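Local coordinates for protein argininosuccinate lyase (Chelativorans sp., PDB 6RXA) that acts as an EDDS lyase, a C-N lyase of the aspartase/fumarase superfamily, and may also split argininosuccinate into fumarate and arginine, at residues S365-L370 and A433-N439; E387-V392 and A414-Q418; S44-R48 and L72-D76; C196-A200 and R212-S216; T131-I136 and L183-R187. The protein carries 2 engineered substitutions. All coordinates share one frame; numbering follows the deposited sequence.

Contact 1: S365-L370 and A433-N439; sequences STMTDL and ALDPWQN
The carboxylate of Asp369 and the amide of Asn439 lie stacked, their planes 22° apart, with the two side chains running past each other in opposite directions. Asp369 OD2 sits 3.1 Å from Asn439 CG, so the groups stack and do not hydrogen-bond. The acid is held instead by salt bridges to Arg442 and Arg443. The amide nitrogen is bonded within its own segment: Asn439 ND2 donates to Ala433 O at 2.9 Å, near the amide plane, and to Asp435 O, tilted from it. Asn439 OD1 accepts a hydrogen bond from water 1, which also reaches Ser365 O and Asp369 N. Without the amide, as with an alanine here, the carbonyls of Ala433 and Asp435 would probably lose this donor and water 1 one of its three protein partners. Thr366 stands across Leu434 at about a right angle. With OG1 between the backbone N and the carbonyl carbon (chi1 55°), its CG2 rests 3.6 Å from Leu434 O, and OG1 reaches the same carbonyl oxygen through water 2. Beyond it, Met367 CE presses tightly on Leu434 CD2 at 3.4 Å, while Ala433 CB packs on Leu370 CA. In the helical C-terminal region of the argininosuccinate lyase family, the start of helix 367-378 thus packs against a break between two helices, where Asp435 is the N-cap of helix 436-442, its OD1 accepting weak bonds from Trp437 N and Gln438 N.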
# COMPACT_ATOMS: atom_id res chain seq x y z
N SER A 365 -38.48 0.64 6.04
CA SER A 365 -37.74 -0.62 6.07
C SER A 365 -38.65 -1.85 6.12
O SER A 365 -38.16 -2.96 5.89
CB SER A 365 -36.76 -0.62 7.24
OG SER A 365 -37.43 -0.81 8.47
N THR A 366 -39.93 -1.68 6.44
CA THR A 366 -40.87 -2.80 6.47
C THR A 366 -41.43 -3.15 5.10
O THR A 366 -42.29 -4.04 5.01
CB THR A 366 -42.01 -2.48 7.44
OG1 THR A 366 -42.61 -1.23 7.06
CG2 THR A 366 -41.48 -2.39 8.87
N MET A 367 -40.98 -2.51 4.02
CA MET A 367 -41.63 -2.74 2.73
C MET A 367 -41.35 -4.13 2.16
O MET A 367 -42.16 -4.64 1.37
CB MET A 367 -41.23 -1.66 1.72
CG MET A 367 -41.76 -0.28 2.06
SD MET A 367 -43.56 -0.21 2.11
CE MET A 367 -43.84 0.03 3.87
N THR A 368 -40.22 -4.76 2.51
CA THR A 368 -39.99 -6.12 2.03
C THR A 368 -41.07 -7.05 2.56
O THR A 368 -41.63 -7.86 1.81
CB THR A 368 -38.63 -6.65 2.45
OG1 THR A 368 -37.58 -5.87 1.87
CG2 THR A 368 -38.48 -8.10 1.96
N ASP A 369 -41.40 -6.94 3.85
CA ASP A 369 -42.44 -7.80 4.39
C ASP A 369 -43.78 -7.56 3.73
O ASP A 369 -44.56 -8.49 3.52
CB ASP A 369 -42.53 -7.68 5.90
CG ASP A 369 -41.57 -8.62 6.60
OD1 ASP A 369 -40.61 -9.05 5.93
OD2 ASP A 369 -41.78 -8.94 7.79
N LEU A 370 -44.10 -6.30 3.39
CA LEU A 370 -45.32 -6.03 2.63
C LEU A 370 -45.29 -6.74 1.28
O LEU A 370 -46.29 -7.34 0.85
CB LEU A 370 -45.53 -4.53 2.49
CG LEU A 370 -46.85 -4.05 1.88
CD1 LEU A 370 -48.02 -4.43 2.79
CD2 LEU A 370 -46.84 -2.54 1.65
N ALA A 433 -47.88 -6.81 8.27
CA ALA A 433 -46.66 -6.74 7.47
C ALA A 433 -45.84 -5.51 7.82
O ALA A 433 -44.60 -5.54 7.70
CB ALA A 433 -47.02 -6.74 5.98
N LEU A 434 -46.49 -4.43 8.25
CA LEU A 434 -45.81 -3.17 8.52
C LEU A 434 -45.37 -3.02 9.97
O LEU A 434 -44.77 -2.00 10.32
CB LEU A 434 -46.73 -2.00 8.16
CG LEU A 434 -47.18 -1.89 6.71
CD1 LEU A 434 -48.20 -0.76 6.57
CD2 LEU A 434 -46.02 -1.67 5.77
N ASP A 435 -45.66 -3.99 10.81
CA ASP A 435 -45.27 -3.92 12.22
C ASP A 435 -43.80 -4.31 12.30
O ASP A 435 -43.46 -5.47 11.99
CB ASP A 435 -46.14 -4.90 13.00
CG ASP A 435 -45.81 -4.92 14.48
OD1 ASP A 435 -44.66 -4.65 14.87
OD2 ASP A 435 -46.73 -5.25 15.28
N PRO A 436 -42.89 -3.41 12.69
CA PRO A 436 -41.47 -3.75 12.62
C PRO A 436 -41.07 -4.87 13.56
O PRO A 436 -40.10 -5.59 13.27
CB PRO A 436 -40.75 -2.43 12.96
CG PRO A 436 -41.75 -1.66 13.76
CD PRO A 436 -43.11 -2.05 13.23
N TRP A 437 -41.75 -5.02 14.70
CA TRP A 437 -41.42 -6.13 15.58
C TRP A 437 -41.83 -7.45 14.95
O TRP A 437 -41.11 -8.45 15.07
CB TRP A 437 -42.09 -5.95 16.95
CG TRP A 437 -41.68 -7.02 17.93
CD1 TRP A 437 -42.49 -7.89 18.58
CD2 TRP A 437 -40.34 -7.33 18.33
NE1 TRP A 437 -41.75 -8.73 19.38
CE2 TRP A 437 -40.42 -8.40 19.25
CE3 TRP A 437 -39.08 -6.81 18.01
CZ2 TRP A 437 -39.29 -8.96 19.84
CZ3 TRP A 437 -37.97 -7.36 18.61
CH2 TRP A 437 -38.08 -8.43 19.51
N GLN A 438 -42.98 -7.48 14.26
CA GLN A 438 -43.34 -8.68 13.51
C GLN A 438 -42.35 -8.97 12.39
O GLN A 438 -42.12 -10.13 12.05
CB GLN A 438 -44.77 -8.61 12.97
CG GLN A 438 -45.83 -8.54 14.06
CD GLN A 438 -45.78 -9.71 15.02
OE1 GLN A 438 -45.73 -10.87 14.60
NE2 GLN A 438 -45.79 -9.42 16.31
N ASN A 439 -41.75 -7.92 11.79
CA ASN A 439 -40.71 -8.16 10.79
C ASN A 439 -39.55 -8.93 11.43
O ASN A 439 -38.96 -9.82 10.81
CB ASN A 439 -40.16 -6.85 10.23
CG ASN A 439 -40.99 -6.28 9.11
OD1 ASN A 439 -40.48 -5.98 8.03
ND2 ASN A 439 -42.27 -6.08 9.37
O HOH W 1 -39.22 -5.60 5.57
O HOH W 2 -44.00 0.12 8.93

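Contact 2: E387-V392 and A414-Q418; sequences EIVAHV and AAVAQ
His391 lays its imidazole over the neighbouring helix, with Ala414 O beneath one face of the ring and His391 CD2 3.7 Å from Ala414 CB. The far end of the ring reaches Ala417, whose CB comes within 3.6 Å of His391 NE2 at an oblique angle. Because CG is anti to the backbone N (chi1 -170°), the ring extends across the gap and ND1 is brought to Gln418. The bond from His391 ND1 to Gln418 OE1, 3.0 Å long, lies in the carbonyl plane of the amide yet is tilted from the plane of the imidazole, and at the hydrogen it is clearly bent (133°). Helices 382-399 and 408-419 belong to the C-terminal region of the argininosuccinate lyase family; here their segments approach to 8.6 Å between axes and cross at 115°, a close passage consistent with the alanines on helix 408-419. Ala414 CB is the point of tightest packing, 3.4 Å from Val392 CG2. Ile388 CG2 packs beside it, 4.2 Å from both Ala414 CB and Ala415 CB. At the more open end, the bent chain of Gln418 crosses Glu387, its NE2 lying 3.7 Å from Glu387 CG. The carboxylate of Glu387 looks elsewhere: OE1 accepts from the backbone N of Gly12 of the second subunit, whose Ile11 also packs on this side chain.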
# COMPACT_ATOMS: atom_id res chain seq x y z
N GLU A 387 -42.81 -4.12 -7.69
CA GLU A 387 -43.18 -2.89 -8.40
C GLU A 387 -44.39 -2.22 -7.75
O GLU A 387 -44.46 -0.98 -7.69
CB GLU A 387 -43.48 -3.22 -9.87
CG GLU A 387 -43.42 -2.01 -10.81
CD GLU A 387 -42.03 -1.39 -10.90
OE1 GLU A 387 -41.94 -0.15 -10.88
OE2 GLU A 387 -41.03 -2.14 -11.00
N ILE A 388 -45.36 -3.01 -7.29
CA ILE A 388 -46.51 -2.43 -6.59
C ILE A 388 -46.05 -1.71 -5.33
O ILE A 388 -46.44 -0.57 -5.05
CB ILE A 388 -47.55 -3.51 -6.26
CG1 ILE A 388 -48.19 -4.07 -7.53
CG2 ILE A 388 -48.62 -2.90 -5.34
CD1 ILE A 388 -49.04 -5.31 -7.26
N VAL A 389 -45.23 -2.39 -4.52
CA VAL A 389 -44.82 -1.79 -3.26
C VAL A 389 -43.90 -0.59 -3.47
O VAL A 389 -43.96 0.38 -2.71
CB VAL A 389 -44.21 -2.85 -2.32
CG1 VAL A 389 -43.68 -2.20 -1.05
CG2 VAL A 389 -45.26 -3.93 -2.01
N ALA A 390 -43.06 -0.59 -4.50
CA ALA A 390 -42.29 0.62 -4.77
C ALA A 390 -43.21 1.80 -5.02
O ALA A 390 -42.93 2.92 -4.58
CB ALA A 390 -41.35 0.40 -5.95
N HIS A 391 -44.32 1.57 -5.73
CA HIS A 391 -45.29 2.64 -5.98
C HIS A 391 -45.93 3.09 -4.67
O HIS A 391 -46.17 4.29 -4.47
CB HIS A 391 -46.35 2.15 -6.97
CG HIS A 391 -47.26 3.23 -7.48
ND1 HIS A 391 -47.20 3.71 -8.77
CD2 HIS A 391 -48.26 3.92 -6.87
CE1 HIS A 391 -48.12 4.65 -8.94
NE2 HIS A 391 -48.78 4.79 -7.80
N VAL A 392 -46.21 2.15 -3.77
CA VAL A 392 -46.71 2.53 -2.46
C VAL A 392 -45.75 3.50 -1.79
O VAL A 392 -46.15 4.56 -1.28
CB VAL A 392 -46.94 1.28 -1.58
CG1 VAL A 392 -47.22 1.71 -0.15
CG2 VAL A 392 -48.09 0.44 -2.14
N ALA A 414 -52.07 1.75 -5.40
CA ALA A 414 -50.81 1.43 -6.06
C ALA A 414 -50.96 0.22 -6.96
O ALA A 414 -50.43 0.20 -8.08
CB ALA A 414 -49.74 1.15 -5.00
N ALA A 415 -51.67 -0.81 -6.50
CA ALA A 415 -51.90 -1.97 -7.34
C ALA A 415 -52.65 -1.56 -8.59
O ALA A 415 -52.31 -2.00 -9.70
CB ALA A 415 -52.67 -3.03 -6.55
N VAL A 416 -53.65 -0.69 -8.45
CA VAL A 416 -54.43 -0.24 -9.61
C VAL A 416 -53.56 0.61 -10.53
O VAL A 416 -53.54 0.40 -11.75
CB VAL A 416 -55.69 0.51 -9.14
CG1 VAL A 416 -56.33 1.28 -10.30
CG2 VAL A 416 -56.70 -0.47 -8.53
N ALA A 417 -52.83 1.58 -9.96
CA ALA A 417 -52.02 2.47 -10.78
C ALA A 417 -50.95 1.71 -11.55
O ALA A 417 -50.62 2.08 -12.68
CB ALA A 417 -51.36 3.53 -9.89
N GLN A 418 -50.41 0.65 -10.96
CA GLN A 418 -49.30 -0.07 -11.56
C GLN A 418 -49.74 -1.30 -12.34
O GLN A 418 -48.96 -1.82 -13.14
CB GLN A 418 -48.33 -0.51 -10.45
CG GLN A 418 -46.90 -0.65 -10.90
CD GLN A 418 -46.32 0.65 -11.41
OE1 GLN A 418 -46.60 1.73 -10.89
NE2 GLN A 418 -45.51 0.55 -12.46

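Contact 3: S44-R48 and L72-D76; sequences SQIHR and LAQVD
Arg48 grips Asp76 end-on, both terminal nitrogens converging on a single carboxylate oxygen. Asp76 OD2 accepts from Arg48 NH1 at 3.0 Å, through its syn lone pair, and from Arg48 NH2 at 2.9 Å, the latter arriving from above the carboxylate plane. The oxygen lies close to the plane of the guanidinium, whereas the two flat groups are turned 40° against each other. Asp76 OD1 has its own donors: Ser44 OG, 2.7 Å away and out of the carboxylate plane on the face opposite to NH2, and Tyr91 OH. An asparagine in its place would probably leave the charge of Arg48 without its mate and weaken the hold on Ser44. Arg48 NH1 has a further, weak bond to Ser44 O, so the guanidinium is tied to its own helix as well. Helices 35-56 and 62-79 follow each other in the chain as an antiparallel hairpin, their segments 171° apart and 11.1 Å between axes, and the salt bridge spans this rather wide gap. Leu72 packs beside the salt bridge. Its CB covers one face of the guanidinium, and its CD1 touches Arg48 CG at 3.7 Å and His47 CB at 3.8 Å. The imidazole of His47 finds its polar partner outside the hairpin, ND1 bonding with Arg110 NH1, and the side chain lies about 8 Å from that of the fumarate-binding Arg112.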
# COMPACT_ATOMS: atom_id res chain seq x y z
N SER A 44 18.27 -11.33 25.96
CA SER A 44 18.95 -11.74 27.19
C SER A 44 18.53 -13.13 27.63
O SER A 44 19.35 -13.91 28.13
CB SER A 44 18.69 -10.72 28.30
OG SER A 44 19.47 -9.55 28.11
N GLN A 45 17.25 -13.47 27.45
CA GLN A 45 16.79 -14.83 27.71
C GLN A 45 17.44 -15.81 26.75
O GLN A 45 17.83 -16.92 27.16
CB GLN A 45 15.27 -14.89 27.61
CG GLN A 45 14.57 -14.18 28.75
CD GLN A 45 14.88 -14.80 30.11
OE1 GLN A 45 14.46 -15.92 30.40
NE2 GLN A 45 15.63 -14.07 30.93
N ILE A 46 17.58 -15.43 25.48
CA ILE A 46 18.23 -16.30 24.51
C ILE A 46 19.67 -16.58 24.90
O ILE A 46 20.15 -17.72 24.78
CB ILE A 46 18.11 -15.69 23.09
CG1 ILE A 46 16.64 -15.73 22.65
CG2 ILE A 46 19.04 -16.39 22.13
CD1 ILE A 46 16.36 -14.86 21.43
N HIS A 47 20.40 -15.57 25.37
CA HIS A 47 21.77 -15.81 25.80
C HIS A 47 21.82 -16.89 26.87
O HIS A 47 22.67 -17.78 26.85
CB HIS A 47 22.42 -14.55 26.36
CG HIS A 47 22.46 -13.41 25.40
ND1 HIS A 47 22.58 -13.58 24.04
CD2 HIS A 47 22.38 -12.07 25.60
CE1 HIS A 47 22.57 -12.40 23.44
NE2 HIS A 47 22.44 -11.47 24.37
N ARG A 48 20.90 -16.82 27.84
CA ARG A 48 20.87 -17.80 28.91
C ARG A 48 20.53 -19.18 28.38
O ARG A 48 21.18 -20.17 28.73
CB ARG A 48 19.87 -17.35 29.97
CG ARG A 48 20.33 -16.14 30.76
CD ARG A 48 19.28 -15.66 31.74
NE ARG A 48 19.81 -14.62 32.62
CZ ARG A 48 19.97 -13.35 32.26
NH1 ARG A 48 19.64 -12.95 31.05
NH2 ARG A 48 20.46 -12.48 33.13
N LEU A 72 25.88 -12.15 32.64
CA LEU A 72 24.69 -11.69 31.93
C LEU A 72 23.79 -10.88 32.86
O LEU A 72 23.25 -9.84 32.46
CB LEU A 72 23.91 -12.87 31.34
CG LEU A 72 24.60 -13.71 30.28
CD1 LEU A 72 23.70 -14.89 29.93
CD2 LEU A 72 24.93 -12.90 29.05
N ALA A 73 23.62 -11.33 34.10
CA ALA A 73 22.81 -10.58 35.05
C ALA A 73 23.39 -9.19 35.29
O ALA A 73 22.66 -8.20 35.37
CB ALA A 73 22.69 -11.36 36.35
N GLN A 74 24.72 -9.10 35.40
CA GLN A 74 25.35 -7.80 35.62
C GLN A 74 25.17 -6.88 34.41
O GLN A 74 24.85 -5.70 34.57
CB GLN A 74 26.83 -7.98 35.94
CG GLN A 74 27.12 -8.78 37.20
CD GLN A 74 28.61 -9.02 37.39
OE1 GLN A 74 29.37 -8.08 37.61
NE2 GLN A 74 29.04 -10.28 37.28
N VAL A 75 25.37 -7.40 33.19
CA VAL A 75 25.25 -6.54 32.02
C VAL A 75 23.79 -6.14 31.78
O VAL A 75 23.50 -5.01 31.39
CB VAL A 75 25.90 -7.18 30.78
CG1 VAL A 75 25.81 -6.24 29.61
CG2 VAL A 75 27.36 -7.50 31.06
N ASP A 76 22.86 -7.06 32.05
CA ASP A 76 21.45 -6.71 31.96
C ASP A 76 21.14 -5.50 32.85
O ASP A 76 20.39 -4.60 32.44
CB ASP A 76 20.58 -7.90 32.37
CG ASP A 76 20.54 -9.01 31.33
OD1 ASP A 76 21.05 -8.84 30.20
OD2 ASP A 76 19.97 -10.08 31.65

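Contact 4: C196-A200 and R212-S216; sequences CPLGA and RDRTS
Arg212 leaves the first turn of helix 212-218 and runs alongside the turn formed by Pro197 to Ala200. Its CB and CG pass the carbonyl of Leu198, with Arg212 CG 3.9 Å from Leu198 O, and CD lies 3.9 Å from Gly199 CA. A bend at chi3 (57°) then brings NE onto the same carbonyl: Arg212 NE donates to Leu198 O at 2.8 Å, close to the guanidinium plane. Past CZ, one face of the group looks onto Ala200 N, and Arg212 NH2 adds a weak bond of 3.2 Å to Leu198 O. At the tip, NH2 also donates to Val225 O, while NH1 serves Val226 O and Lys446 O of the third subunit. The turn is of type II with Gly199 at its third position, phi 106°; a CB there would collide with Arg212 NE. Water 3 joins Leu198 O to Arg212 O, and Leu198 CD1 packs on Thr215 CG2 at 4.0 Å. A buried guanidinium is thus met by backbone carbonyls of several loops, which probably offset its charge through their peptide dipoles and fasten this turn, near the succinate-binding Asn113, to the subunit interface.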
# COMPACT_ATOMS: atom_id res chain seq x y z
N CYS A 196 11.27 -22.06 16.63
CA CYS A 196 12.58 -21.55 17.02
C CYS A 196 13.59 -21.67 15.88
O CYS A 196 13.84 -22.79 15.40
CB CYS A 196 13.10 -22.33 18.21
SG CYS A 196 14.59 -21.60 18.89
N PRO A 197 14.22 -20.58 15.45
CA PRO A 197 15.25 -20.65 14.40
C PRO A 197 16.67 -20.78 14.94
O PRO A 197 17.61 -20.87 14.14
CB PRO A 197 15.09 -19.30 13.69
CG PRO A 197 14.75 -18.36 14.83
CD PRO A 197 13.87 -19.17 15.77
N LEU A 198 16.86 -20.80 16.25
CA LEU A 198 18.20 -20.90 16.80
C LEU A 198 18.86 -22.21 16.40
O LEU A 198 18.22 -23.27 16.38
CB LEU A 198 18.14 -20.77 18.32
CG LEU A 198 17.81 -19.33 18.73
CD1 LEU A 198 17.37 -19.29 20.17
CD2 LEU A 198 19.00 -18.40 18.49
N GLY A 199 20.14 -22.13 16.08
CA GLY A 199 20.89 -23.24 15.51
C GLY A 199 21.16 -23.05 14.04
O GLY A 199 22.04 -23.74 13.49
N ALA A 200 20.44 -22.14 13.39
CA ALA A 200 20.77 -21.77 12.02
C ALA A 200 22.07 -20.98 11.95
O ALA A 200 22.70 -20.92 10.89
CB ALA A 200 19.64 -20.91 11.44
N ARG A 212 19.33 -28.35 19.09
CA ARG A 212 18.40 -27.28 18.76
C ARG A 212 17.07 -27.44 19.47
O ARG A 212 16.42 -26.44 19.79
CB ARG A 212 18.20 -27.25 17.24
CG ARG A 212 19.46 -26.95 16.44
CD ARG A 212 19.12 -26.68 14.97
NE ARG A 212 18.17 -25.58 14.86
CZ ARG A 212 17.32 -25.40 13.85
NH1 ARG A 212 17.29 -26.24 12.81
NH2 ARG A 212 16.48 -24.38 13.89
N ASP A 213 16.66 -28.67 19.75
CA ASP A 213 15.41 -28.90 20.46
C ASP A 213 15.49 -28.41 21.90
O ASP A 213 14.48 -27.96 22.45
CB ASP A 213 15.06 -30.39 20.43
CG ASP A 213 14.65 -30.87 19.04
OD1 ASP A 213 13.95 -30.12 18.34
OD2 ASP A 213 15.04 -31.99 18.66
N ARG A 214 16.65 -28.50 22.54
CA ARG A 214 16.76 -28.04 23.93
C ARG A 214 16.64 -26.52 24.01
O ARG A 214 15.91 -25.98 24.86
CB ARG A 214 18.08 -28.50 24.54
CG ARG A 214 18.43 -27.85 25.90
CD ARG A 214 17.54 -28.31 27.06
NE ARG A 214 17.33 -29.75 27.04
CZ ARG A 214 16.14 -30.35 27.04
NH1 ARG A 214 16.08 -31.67 27.00
NH2 ARG A 214 15.03 -29.63 27.12
N THR A 215 17.37 -25.80 23.15
CA THR A 215 17.29 -24.34 23.19
C THR A 215 15.85 -23.90 22.95
O THR A 215 15.34 -22.99 23.62
CB THR A 215 18.21 -23.75 22.13
OG1 THR A 215 19.43 -24.50 22.08
CG2 THR A 215 18.53 -22.31 22.45
N SER A 216 15.19 -24.55 21.99
CA SER A 216 13.81 -24.25 21.65
C SER A 216 12.89 -24.46 22.85
O SER A 216 12.09 -23.59 23.20
CB SER A 216 13.39 -25.15 20.49
OG SER A 216 12.05 -24.94 20.11
O HOH W 3 17.00 -23.95 18.75

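Contact 5: T131-I136 and L183-R187; sequences TIEAVI and LDRYR
In the long-helix bundle that forms the core of the aspartase/fumarase fold, helices 112-147 and 168-193 run antiparallel, and here Thr131 and Ile132 of one meet Tyr186 and Leu183 of the other. The two segments lie 10.6 Å apart between axes, with their directions 168° from each other. Thr131 CG2 forms a CH-pi contact over the face of the Tyr186 ring, 4.0 Å from its centroid and displaced toward the phenol end, since Tyr186 CZ is only 3.5 Å away. The methyl is placed there because it stands anti to the backbone N, which leaves OG1 to bond back to Gln127 O within its own helix. Ile132 slides past Tyr186 in the opposite direction, CG1 lying 3.9 Å from Tyr186 CB. Leu183 pushes one methyl among three side chains: its CD2 is 3.7 Å from Val135 CG1 and 4.0 Å from both Ile132 CG2 and Ile136 CG1. Helix 236-262 closes the tyrosine side, where Phe248 packs on Tyr186 and Asn245 OD1 bonds with its OH. At the other margin, Arg187 NH2 reaches Asp184 OD1 at 2.8 Å and NH1 pairs with Asp468 of helix 451-500. Between the two segments the contacts are carbon packing, without hydrogen bonds, made by a methyl-to-ring contact and by aliphatic methyl and methylene groups, while the hydroxyls and charges at the borders are satisfied by neighbours in the bundle.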
# COMPACT_ATOMS: atom_id res chain seq x y z
N THR A 131 -2.45 -9.45 22.13
CA THR A 131 -3.49 -9.08 21.17
C THR A 131 -4.68 -10.02 21.25
O THR A 131 -5.83 -9.56 21.26
CB THR A 131 -2.88 -9.10 19.76
OG1 THR A 131 -1.86 -8.10 19.65
CG2 THR A 131 -3.92 -8.85 18.70
N ILE A 132 -4.43 -11.34 21.33
CA ILE A 132 -5.52 -12.30 21.48
C ILE A 132 -6.32 -12.01 22.74
O ILE A 132 -7.55 -12.06 22.73
CB ILE A 132 -4.97 -13.74 21.43
CG1 ILE A 132 -4.51 -14.03 20.00
CG2 ILE A 132 -6.02 -14.75 21.88
CD1 ILE A 132 -3.68 -15.29 19.83
N GLU A 133 -5.65 -11.69 23.84
CA GLU A 133 -6.37 -11.34 25.07
C GLU A 133 -7.25 -10.12 24.85
O GLU A 133 -8.41 -10.10 25.29
CB GLU A 133 -5.36 -11.10 26.19
CG GLU A 133 -5.99 -10.78 27.52
CD GLU A 133 -4.95 -10.58 28.61
OE1 GLU A 133 -3.96 -9.86 28.36
OE2 GLU A 133 -5.12 -11.14 29.70
N ALA A 134 -6.74 -9.08 24.17
CA ALA A 134 -7.53 -7.88 23.93
C ALA A 134 -8.70 -8.16 23.00
O ALA A 134 -9.81 -7.66 23.23
CB ALA A 134 -6.63 -6.77 23.37
N VAL A 135 -8.49 -8.98 21.97
CA VAL A 135 -9.57 -9.32 21.04
C VAL A 135 -10.64 -10.15 21.74
O VAL A 135 -11.83 -9.97 21.48
CB VAL A 135 -9.02 -10.00 19.77
CG1 VAL A 135 -10.16 -10.47 18.86
CG2 VAL A 135 -8.11 -9.04 19.03
N ILE A 136 -10.24 -11.06 22.64
CA ILE A 136 -11.22 -11.79 23.43
C ILE A 136 -12.04 -10.83 24.29
O ILE A 136 -13.27 -10.93 24.37
CB ILE A 136 -10.53 -12.88 24.28
CG1 ILE A 136 -10.03 -14.01 23.40
CG2 ILE A 136 -11.49 -13.39 25.36
CD1 ILE A 136 -9.16 -15.01 24.16
N LEU A 183 -9.88 -14.29 15.49
CA LEU A 183 -9.17 -15.08 16.50
C LEU A 183 -8.57 -16.33 15.88
O LEU A 183 -7.44 -16.71 16.21
CB LEU A 183 -10.11 -15.41 17.66
CG LEU A 183 -10.35 -14.22 18.60
CD1 LEU A 183 -11.56 -14.46 19.47
CD2 LEU A 183 -9.13 -13.92 19.48
N ASP A 184 -9.29 -16.99 14.96
CA ASP A 184 -8.69 -18.09 14.22
C ASP A 184 -7.45 -17.62 13.45
O ASP A 184 -6.41 -18.30 13.46
CB ASP A 184 -9.70 -18.71 13.26
CG ASP A 184 -10.71 -19.61 13.95
OD1 ASP A 184 -10.42 -20.19 15.02
OD2 ASP A 184 -11.82 -19.77 13.37
N ARG A 185 -7.54 -16.48 12.76
CA ARG A 185 -6.38 -16.01 12.00
C ARG A 185 -5.17 -15.83 12.92
O ARG A 185 -4.04 -16.19 12.57
CB ARG A 185 -6.67 -14.67 11.31
CG ARG A 185 -7.59 -14.72 10.11
CD ARG A 185 -7.74 -13.31 9.43
NE ARG A 185 -8.61 -13.54 8.31
CZ ARG A 185 -9.92 -13.37 8.32
NH1 ARG A 185 -10.55 -12.80 9.35
NH2 ARG A 185 -10.61 -13.75 7.26
N TYR A 186 -5.39 -15.24 14.09
CA TYR A 186 -4.29 -14.99 15.02
C TYR A 186 -3.74 -16.28 15.62
O TYR A 186 -2.52 -16.41 15.77
CB TYR A 186 -4.76 -14.06 16.13
CG TYR A 186 -4.72 -12.58 15.84
CD1 TYR A 186 -3.54 -11.95 15.46
CD2 TYR A 186 -5.86 -11.80 15.99
CE1 TYR A 186 -3.50 -10.59 15.22
CE2 TYR A 186 -5.82 -10.44 15.76
CZ TYR A 186 -4.65 -9.84 15.37
OH TYR A 186 -4.64 -8.48 15.15
N ARG A 187 -4.59 -17.25 15.98
CA ARG A 187 -4.08 -18.52 16.51
C ARG A 187 -3.32 -19.31 15.43
O ARG A 187 -2.32 -19.97 15.73
CB ARG A 187 -5.21 -19.35 17.07
CG ARG A 187 -5.81 -18.81 18.37
CD ARG A 187 -6.88 -19.75 18.95
NE ARG A 187 -8.09 -19.78 18.13
CZ ARG A 187 -9.25 -19.21 18.46
NH1 ARG A 187 -9.40 -18.55 19.61
NH2 ARG A 187 -10.27 -19.31 17.63

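How the contacts relate
Along the chain contact 3 comes first, then contacts 5 and 4, and contact 2 is nested inside the loop closed by contact 1. Contact 5 lies near the middle of the subunit, in the long-helix bundle, its centre about 6 Å from that of the chain. Contacts 3 and 4 sit toward one end, centres about 17 Å apart, joined by Ile46 packing on Leu198. Contacts 1 and 2, centres about 17 Å apart, form the other end, where Met367 and Leu370 touch Val389; the centres of contacts 2 and 3 are about 80 Å apart. Contacts 1 and 2 border the second subunit, contacts 4 and 5 the third, so both ends and core join in tetramer assembly.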